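Local coordinates for putative calcium binding protein (Streptomyces coelicolor, PDB 3AKA) that binds calcium ions through EF-hand loops and probably takes part in calcium-mediated regulation in this bacterium, at residues K31-E36 against T125-P130; E54-G59 against D90-I95; F99-L104 against V149-I154. All blocks are in the same frame, centred on the assembly; numbering follows the deposited sequence.

Contact 1 of 3, residues K31-E36 against T125-P130; sequences KALLAE and TAFGVP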
loop_
_atom_site.group_PDB
_atom_site.type_symbol
_atom_site.label_atom_id
_atom_site.label_comp_id
_atom_site.label_asym_id
_atom_site.label_seq_id
_atom_site.Cartn_x
_atom_site.Cartn_y
_atom_site.Cartn_z
ATOM N N LYS A 31 -8.026 -8.202 -1.553
ATOM C CA LYS A 31 -9.450 -8.556 -1.715
ATOM C C LYS A 31 -10.320 -7.281 -1.750
ATOM O O LYS A 31 -11.217 -7.160 -2.586
ATOM C CB LYS A 31 -9.905 -9.474 -0.582
ATOM C CG LYS A 31 -11.329 -9.952 -0.721
ATOM C CD LYS A 31 -11.666 -10.892 0.437
ATOM C CE LYS A 31 -12.938 -10.431 1.124
ATOM N NZ LYS A 31 -13.634 -11.529 1.914
ATOM N N ALA A 32 -10.026 -6.331 -0.864
ATOM C CA ALA A 32 -10.813 -5.078 -0.811
ATOM C C ALA A 32 -10.670 -4.263 -2.089
ATOM O O ALA A 32 -11.644 -3.685 -2.591
ATOM C CB ALA A 32 -10.383 -4.234 0.391
ATOM N N LEU A 33 -9.436 -4.172 -2.593
ATOM C CA LEU A 33 -9.201 -3.363 -3.793
ATOM C C LEU A 33 -9.910 -3.982 -4.985
ATOM O O LEU A 33 -10.540 -3.282 -5.762
ATOM C CB LEU A 33 -7.710 -3.177 -4.073
ATOM C CG LEU A 33 -7.370 -2.271 -5.257
ATOM C CD1 LEU A 33 -7.673 -0.824 -4.960
ATOM C CD2 LEU A 33 -5.898 -2.431 -5.664
ATOM N N LEU A 34 -9.824 -5.306 -5.124
ATOM C CA LEU A 34 -10.461 -5.990 -6.237
ATOM C C LEU A 34 -11.990 -5.815 -6.193
ATOM O O LEU A 34 -12.633 -5.581 -7.215
ATOM C CB LEU A 34 -10.072 -7.473 -6.223
ATOM C CG LEU A 34 -8.584 -7.704 -6.523
ATOM C CD1 LEU A 34 -8.142 -9.153 -6.243
ATOM C CD2 LEU A 34 -8.242 -7.321 -7.981
ATOM N N ALA A 35 -12.556 -5.910 -4.991
ATOM C CA ALA A 35 -13.997 -5.709 -4.797
ATOM C C ALA A 35 -14.407 -4.293 -5.205
ATOM O O ALA A 35 -15.468 -4.088 -5.847
ATOM C CB ALA A 35 -14.367 -5.975 -3.340
ATOM N N GLU A 36 -13.579 -3.312 -4.837
ATOM C CA GLU A 36 -13.884 -1.914 -5.101
ATOM C C GLU A 36 -14.029 -1.711 -6.606
ATOM O O GLU A 36 -14.921 -1.022 -7.049
ATOM C CB GLU A 36 -12.794 -0.989 -4.515
ATOM C CG GLU A 36 -12.919 0.502 -4.889
ATOM C CD GLU A 36 -14.239 1.108 -4.467
ATOM O OE1 GLU A 36 -14.673 0.837 -3.329
ATOM O OE2 GLU A 36 -14.805 1.885 -5.253
ATOM N N THR A 125 -9.342 4.284 -0.292
ATOM C CA THR A 125 -10.452 3.910 0.615
ATOM C C THR A 125 -10.536 2.389 0.775
ATOM O O THR A 125 -10.840 1.902 1.857
ATOM C CB THR A 125 -11.828 4.456 0.202
ATOM O OG1 THR A 125 -12.253 3.856 -1.041
ATOM C CG2 THR A 125 -11.800 5.989 0.133
ATOM N N ALA A 126 -10.263 1.648 -0.299
ATOM C CA ALA A 126 -10.108 0.185 -0.167
ATOM C C ALA A 126 -9.091 -0.247 0.893
ATOM O O ALA A 126 -9.256 -1.315 1.518
ATOM C CB ALA A 126 -9.797 -0.451 -1.502
ATOM N N PHE A 127 -8.044 0.567 1.083
ATOM C CA PHE A 127 -6.983 0.355 2.081
ATOM C C PHE A 127 -7.241 1.085 3.390
ATOM O O PHE A 127 -6.318 1.290 4.201
ATOM C CB PHE A 127 -5.610 0.795 1.526
ATOM C CG PHE A 127 -5.220 0.117 0.243
ATOM C CD1 PHE A 127 -5.563 -1.229 0.003
ATOM C CD2 PHE A 127 -4.511 0.831 -0.734
ATOM C CE1 PHE A 127 -5.214 -1.860 -1.207
ATOM C CE2 PHE A 127 -4.125 0.229 -1.906
ATOM C CZ PHE A 127 -4.478 -1.136 -2.148
ATOM N N GLY A 128 -8.491 1.502 3.589
ATOM C CA GLY A 128 -8.924 1.995 4.902
ATOM C C GLY A 128 -8.867 3.486 5.140
ATOM O O GLY A 128 -9.167 3.957 6.239
ATOM N N VAL A 129 -8.475 4.246 4.122
ATOM C CA VAL A 129 -8.380 5.710 4.264
ATOM C C VAL A 129 -9.811 6.242 4.153
ATOM O O VAL A 129 -10.519 5.885 3.221
ATOM C CB VAL A 129 -7.463 6.349 3.184
ATOM C CG1 VAL A 129 -7.323 7.913 3.389
ATOM C CG2 VAL A 129 -6.078 5.698 3.193
ATOM N N PRO A 130 -10.262 7.065 5.133
ATOM C CA PRO A 130 -11.626 7.617 5.026
ATOM C C PRO A 130 -11.795 8.437 3.755
ATOM O O PRO A 130 -10.846 9.039 3.282
ATOM C CB PRO A 130 -11.742 8.542 6.241
ATOM C CG PRO A 130 -10.641 8.107 7.194
ATOM C CD PRO A 130 -9.550 7.514 6.349
HETATM O O HOH W 1 -13.299 0.703 -1.189
#
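A126 packs against A32 and L33 where helix 117-126 ends in a Schellman motif, facing helix 23-37 of the N-terminal EF-hand. G128, at positive phi, is the C-prime residue of this motif. Its N binds T125 O at 2.9 Å, and V129 N returns to L124 O.

The apolar part centres on the methyl of A126, whose CB sits 3.8 Å from L33 CA, close against the helix backbone. L33 has CG anti to its own N (chi1 -176°), which carries both methyls along this face: CD1 reaches A126 CB at 4.1 Å. Its CD2 meets CZ of the F127 ring at 4.0 Å, the two side chains crossing obliquely. A32 adds a contact with main chain, CB lying 3.3 Å from A126 O.

Between the two segments the polar link is a water, which donates to E36 OE1 and, weakly, to T125 OG1 at 3.3 Å. Just outside, R122 of helix 117-126 bridges directly to E36: its NE forms a salt bridge with E36 OE2, and its carbonyl O is hydrogen-bonded to T125 OG1. Just past the helix end, F127 O accepts a hydrogen bond from NE2 of Q15, a residue of the first calcium loop.

Contact 2 of 3, residues E54-G59 against D90-I95; sequences EALWQG and DRFAEI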
loop_
_atom_site.group_PDB
_atom_site.type_symbol
_atom_site.label_atom_id
_atom_site.label_comp_id
_atom_site.label_asym_id
_atom_site.label_seq_id
_atom_site.Cartn_x
_atom_site.Cartn_y
_atom_site.Cartn_z
ATOM N N GLU A 54 1.590 -10.532 -1.548
ATOM C CA GLU A 54 2.331 -11.592 -0.836
ATOM C C GLU A 54 3.828 -11.264 -0.796
ATOM O O GLU A 54 4.486 -11.451 0.229
ATOM C CB GLU A 54 2.087 -12.936 -1.519
ATOM C CG GLU A 54 3.144 -14.036 -1.234
ATOM C CD GLU A 54 3.264 -14.429 0.196
ATOM O OE1 GLU A 54 2.291 -14.227 0.959
ATOM O OE2 GLU A 54 4.353 -14.962 0.557
ATOM N N ALA A 55 4.347 -10.755 -1.910
ATOM C CA ALA A 55 5.747 -10.315 -1.986
ATOM C C ALA A 55 6.069 -9.150 -1.015
ATOM O O ALA A 55 7.161 -9.100 -0.423
ATOM C CB ALA A 55 6.107 -9.953 -3.452
ATOM N N LEU A 56 5.144 -8.204 -0.882
ATOM C CA LEU A 56 5.361 -7.078 0.018
ATOM C C LEU A 56 5.329 -7.544 1.488
ATOM O O LEU A 56 6.178 -7.136 2.276
ATOM C CB LEU A 56 4.360 -5.950 -0.251
ATOM C CG LEU A 56 4.335 -4.721 0.688
ATOM C CD1 LEU A 56 5.694 -4.028 0.780
ATOM C CD2 LEU A 56 3.260 -3.757 0.220
ATOM N N TRP A 57 4.352 -8.383 1.844
ATOM C CA TRP A 57 4.340 -9.015 3.176
ATOM C C TRP A 57 5.702 -9.694 3.471
ATOM O O TRP A 57 6.262 -9.538 4.547
ATOM C CB TRP A 57 3.198 -10.054 3.267
ATOM C CG TRP A 57 3.479 -11.134 4.328
ATOM C CD1 TRP A 57 3.749 -12.451 4.103
ATOM C CD2 TRP A 57 3.564 -10.939 5.747
ATOM N NE1 TRP A 57 3.996 -13.100 5.301
ATOM C CE2 TRP A 57 3.898 -12.187 6.325
ATOM C CE3 TRP A 57 3.419 -9.824 6.581
ATOM C CZ2 TRP A 57 4.066 -12.357 7.719
ATOM C CZ3 TRP A 57 3.580 -9.986 7.960
ATOM C CH2 TRP A 57 3.893 -11.249 8.516
ATOM N N GLN A 58 6.220 -10.464 2.519
ATOM C CA GLN A 58 7.499 -11.181 2.763
ATOM C C GLN A 58 8.690 -10.251 2.957
ATOM O O GLN A 58 9.584 -10.516 3.784
ATOM C CB GLN A 58 7.779 -12.202 1.655
ATOM C CG GLN A 58 6.743 -13.331 1.554
ATOM C CD GLN A 58 6.693 -14.277 2.779
ATOM O OE1 GLN A 58 5.725 -15.034 2.951
ATOM N NE2 GLN A 58 7.724 -14.232 3.628
ATOM N N GLY A 59 8.708 -9.159 2.190
ATOM C CA GLY A 59 9.706 -8.095 2.340
ATOM C C GLY A 59 9.655 -7.419 3.692
ATOM O O GLY A 59 10.689 -7.233 4.362
ATOM N N ASP A 90 14.078 3.595 -0.279
ATOM C CA ASP A 90 14.030 3.227 -1.694
ATOM C C ASP A 90 13.977 1.732 -1.897
ATOM O O ASP A 90 13.224 1.255 -2.741
ATOM C CB ASP A 90 15.224 3.804 -2.447
ATOM C CG ASP A 90 15.041 5.268 -2.799
ATOM O OD1 ASP A 90 14.076 5.893 -2.303
ATOM O OD2 ASP A 90 15.866 5.792 -3.593
ATOM N N ARG A 91 14.787 1.006 -1.126
ATOM C CA ARG A 91 14.774 -0.452 -1.140
ATOM C C ARG A 91 13.396 -1.025 -0.765
ATOM O O ARG A 91 12.882 -1.934 -1.444
ATOM C CB ARG A 91 15.869 -1.007 -0.224
ATOM C CG ARG A 91 17.293 -0.746 -0.734
ATOM C CD ARG A 91 18.210 -1.927 -0.366
ATOM N NE ARG A 91 18.997 -1.657 0.826
ATOM C CZ ARG A 91 19.522 -2.586 1.617
ATOM N NH1 ARG A 91 19.343 -3.885 1.369
ATOM N NH2 ARG A 91 20.217 -2.206 2.679
ATOM N N PHE A 92 12.783 -0.492 0.296
ATOM C CA PHE A 92 11.449 -0.963 0.682
ATOM C C PHE A 92 10.380 -0.672 -0.381
ATOM O O PHE A 92 9.493 -1.508 -0.628
ATOM C CB PHE A 92 11.042 -0.412 2.053
ATOM C CG PHE A 92 9.714 -0.931 2.549
ATOM C CD1 PHE A 92 9.536 -2.287 2.825
ATOM C CD2 PHE A 92 8.645 -0.058 2.754
ATOM C CE1 PHE A 92 8.294 -2.784 3.293
ATOM C CE2 PHE A 92 7.416 -0.530 3.221
ATOM C CZ PHE A 92 7.235 -1.904 3.492
ATOM N N ALA A 93 10.487 0.490 -1.037
ATOM C CA ALA A 93 9.590 0.852 -2.133
ATOM C C ALA A 93 9.685 -0.150 -3.288
ATOM O O ALA A 93 8.674 -0.498 -3.888
ATOM C CB ALA A 93 9.894 2.270 -2.631
ATOM N N GLU A 94 10.904 -0.607 -3.600
ATOM C CA GLU A 94 11.075 -1.623 -4.656
ATOM C C GLU A 94 10.463 -2.974 -4.276
ATOM O O GLU A 94 9.909 -3.682 -5.129
ATOM C CB GLU A 94 12.550 -1.772 -5.059
ATOM C CG GLU A 94 13.166 -0.486 -5.639
ATOM C CD GLU A 94 12.566 -0.068 -6.987
ATOM O OE1 GLU A 94 12.050 -0.925 -7.754
ATOM O OE2 GLU A 94 12.607 1.139 -7.277
ATOM N N ILE A 95 10.552 -3.328 -2.999
ATOM C CA ILE A 95 9.870 -4.524 -2.515
ATOM C C ILE A 95 8.359 -4.402 -2.845
ATOM O O ILE A 95 7.737 -5.365 -3.295
ATOM C CB ILE A 95 10.082 -4.722 -0.998
ATOM C CG1 ILE A 95 11.530 -5.186 -0.723
ATOM C CG2 ILE A 95 9.049 -5.725 -0.439
ATOM C CD1 ILE A 95 11.929 -5.133 0.779
#
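I95 and L56 carry the packing between helix 89-107 and helix 44-64, two long helices that run roughly antiparallel here. The short segments make an angle of 147°, and their axes come within 9.7 Å. Helix 44-64 leads into the calcium loop that starts at D65 and helix 89-107 into the one that starts at D108, so this is plain antiparallel packing between the helices preceding these two loops.

The tight side is built around G59. With no side chain on this residue, the methyl CG2 of I95 settles directly on the helix backbone, 3.7 Å from G59 CA and also against A55 O at 3.9 Å. The chi1 of I95 (-73°) sets CG2 anti to the backbone N and sends it into this notch, while CD1 follows to 4.0 Å from G59 CA. Deeper in, buried L56 takes over: one methyl, CD1, touches CZ of the F92 ring at 3.8 Å and I95 CG2 at 4.0 Å, thereby joining the two partners. The side chains of L56 and F92 cross at about a right angle.

The contact is looser at A55, which gives up little surface and whose CB stays 4.9 Å from I95 O; I95 itself remains partly exposed.

F92 extends the same interface to L60 and I63. Beyond it, L56 reaches F26 of helix 23-37, while V155 and A159 of helix 151-161 touch A93 and the ring of F158 meets that of F92.

Contact 3 of 3, residues F99-L104 against V149-I154; sequences FLHAAL and VGETEI. With CA (calcium ion), chain H.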
loop_
_atom_site.group_PDB
_atom_site.type_symbol
_atom_site.label_atom_id
_atom_site.label_comp_id
_atom_site.label_asym_id
_atom_site.label_seq_id
_atom_site.Cartn_x
_atom_site.Cartn_y
_atom_site.Cartn_z
ATOM N N PHE A 99 3.391 -5.077 -6.108
ATOM C CA PHE A 99 2.067 -4.773 -5.537
ATOM C C PHE A 99 1.477 -3.458 -6.098
ATOM O O PHE A 99 0.299 -3.417 -6.518
ATOM C CB PHE A 99 2.101 -4.699 -4.003
ATOM C CG PHE A 99 0.768 -4.323 -3.394
ATOM C CD1 PHE A 99 -0.308 -5.220 -3.423
ATOM C CD2 PHE A 99 0.587 -3.070 -2.827
ATOM C CE1 PHE A 99 -1.541 -4.867 -2.872
ATOM C CE2 PHE A 99 -0.654 -2.701 -2.256
ATOM C CZ PHE A 99 -1.718 -3.591 -2.288
ATOM N N LEU A 100 2.297 -2.403 -6.086
ATOM C CA LEU A 100 1.840 -1.047 -6.521
ATOM C C LEU A 100 1.532 -1.030 -8.004
ATOM O O LEU A 100 0.526 -0.463 -8.424
ATOM C CB LEU A 100 2.869 0.044 -6.143
ATOM C CG LEU A 100 3.068 0.199 -4.627
ATOM C CD1 LEU A 100 4.289 1.077 -4.327
ATOM C CD2 LEU A 100 1.747 0.703 -3.942
ATOM N N HIS A 101 2.382 -1.686 -8.796
ATOM C CA HIS A 101 2.107 -1.846 -10.220
ATOM C C HIS A 101 0.758 -2.569 -10.486
ATOM O O HIS A 101 -0.052 -2.127 -11.294
ATOM C CB HIS A 101 3.237 -2.625 -10.886
ATOM C CG HIS A 101 3.147 -2.648 -12.377
ATOM N ND1 HIS A 101 2.513 -3.659 -13.068
ATOM C CD2 HIS A 101 3.583 -1.769 -13.308
ATOM C CE1 HIS A 101 2.578 -3.409 -14.359
ATOM N NE2 HIS A 101 3.228 -2.274 -14.535
ATOM N N ALA A 102 0.557 -3.682 -9.789
ATOM C CA ALA A 102 -0.687 -4.452 -9.867
ATOM C C ALA A 102 -1.915 -3.692 -9.388
ATOM O O ALA A 102 -3.024 -3.838 -9.969
ATOM C CB ALA A 102 -0.550 -5.770 -9.066
ATOM N N ALA A 103 -1.744 -2.911 -8.329
ATOM C CA ALA A 103 -2.816 -2.068 -7.822
ATOM C C ALA A 103 -3.243 -1.046 -8.889
ATOM O O ALA A 103 -4.448 -0.859 -9.126
ATOM C CB ALA A 103 -2.383 -1.366 -6.562
ATOM N N LEU A 104 -2.267 -0.404 -9.523
ATOM C CA LEU A 104 -2.547 0.534 -10.635
ATOM C C LEU A 104 -3.345 -0.156 -11.744
ATOM O O LEU A 104 -4.311 0.412 -12.245
ATOM C CB LEU A 104 -1.266 1.150 -11.187
ATOM C CG LEU A 104 -0.573 2.209 -10.288
ATOM C CD1 LEU A 104 0.811 2.524 -10.887
ATOM C CD2 LEU A 104 -1.425 3.497 -10.084
ATOM N N VAL A 149 -2.615 9.519 -12.249
ATOM C CA VAL A 149 -1.696 9.105 -11.203
ATOM C C VAL A 149 -0.965 7.845 -11.677
ATOM O O VAL A 149 -1.603 6.887 -12.144
ATOM C CB VAL A 149 -2.469 8.891 -9.872
ATOM C CG1 VAL A 149 -1.601 8.239 -8.784
ATOM C CG2 VAL A 149 -3.008 10.235 -9.386
ATOM N N GLY A 150 0.362 7.858 -11.615
ATOM C CA GLY A 150 1.137 6.747 -12.176
ATOM C C GLY A 150 2.192 6.165 -11.252
ATOM O O GLY A 150 2.433 6.686 -10.159
ATOM N N GLU A 151 2.841 5.093 -11.709
ATOM C CA GLU A 151 3.886 4.438 -10.924
ATOM C C GLU A 151 5.011 5.387 -10.513
ATOM O O GLU A 151 5.535 5.273 -9.418
ATOM C CB GLU A 151 4.452 3.262 -11.719
ATOM C CG GLU A 151 5.343 2.344 -10.933
ATOM C CD GLU A 151 5.550 1.022 -11.651
ATOM O OE1 GLU A 151 4.621 0.592 -12.366
ATOM O OE2 GLU A 151 6.633 0.435 -11.482
ATOM N N THR A 152 5.380 6.319 -11.395
ATOM C CA THR A 152 6.451 7.273 -11.075
ATOM C C THR A 152 6.067 8.259 -9.978
ATOM O O THR A 152 6.939 8.906 -9.393
ATOM C CB THR A 152 6.939 8.022 -12.322
ATOM O OG1 THR A 152 5.834 8.722 -12.899
ATOM C CG2 THR A 152 7.546 7.013 -13.351
ATOM N N GLU A 153 4.766 8.359 -9.684
ATOM C CA GLU A 153 4.282 9.196 -8.578
ATOM C C GLU A 153 4.058 8.399 -7.284
ATOM O O GLU A 153 4.473 8.825 -6.194
ATOM C CB GLU A 153 3.017 9.954 -8.998
ATOM C CG GLU A 153 3.324 11.006 -10.104
ATOM C CD GLU A 153 2.106 11.655 -10.746
ATOM O OE1 GLU A 153 1.066 10.966 -10.926
ATOM O OE2 GLU A 153 2.200 12.858 -11.139
ATOM N N ILE A 154 3.470 7.218 -7.440
ATOM C CA ILE A 154 3.056 6.344 -6.336
ATOM C C ILE A 154 4.228 5.672 -5.632
ATOM O O ILE A 154 4.266 5.597 -4.397
ATOM C CB ILE A 154 2.062 5.269 -6.895
ATOM C CG1 ILE A 154 0.738 5.940 -7.339
ATOM C CG2 ILE A 154 1.872 4.092 -5.940
ATOM C CD1 ILE A 154 -0.071 6.535 -6.240
HETATM CA CA CA H . 0.225 12.869 -12.656
#
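At the C-terminal EF-hand, the start of the exiting helix 151-161 receives L104 and L100 from helix 89-107. L104 fits against the first turn: its CD1 lies 3.4 Å from E151 N and 3.8 Å from E151 CB. Its other methyl, CD2, turns to V149 O and to I154 CG1, the latter at 4.3 Å. One turn earlier, L100 points CD2 at I154 CG2 (3.9 Å), the two side chains meeting at a slant. I154 presents this methyl because CG2 stands anti to the backbone N, with chi1 at -67°.

One polar group also crosses to helix 89-107: E151 OE2 forms a salt bridge with R97, which adds an ionic link to the leucine packing. The others are used within the turn. G150, the N-cap, accepts through its O from both E153 N and I154 N. Its own N donates to E153 OE1 at 3.3 Å, meeting the carboxylate on its anti side, tilted 24° out of its plane.

E153 closes the loop by holding calcium with both oxygens, OE1 at 2.7 Å and OE2 at 2.5 Å. D142, D144, D146 and the carbonyl O of K148 complete the site. E153 OE1 thus both binds calcium and accepts from G150 N, so the metal-bound carboxylate is also tied to the N-cap of the helix whose first turn offers a backbone surface against which L104 packs.

From the N terminus, helix 23-37 supplies the first half of contact 1, whose partner is the C-terminal end of helix 117-126 and the turn after it. Within that long loop, contact 2 closes a shorter one, bringing helix 89-107 back alongside helix 44-64. The chain then runs on along helix 89-107 to contact 3, which opens after contact 2 has closed and ends at the C-terminal EF-hand. Contact 3 begins before contact 1 closes, so these two cross. F99 touches F127 of contact 1 and L56 of contact 2, so helix 89-107 meets all three contacts; contact 3 ties the same helix to helix 151-161 through L100 and L104.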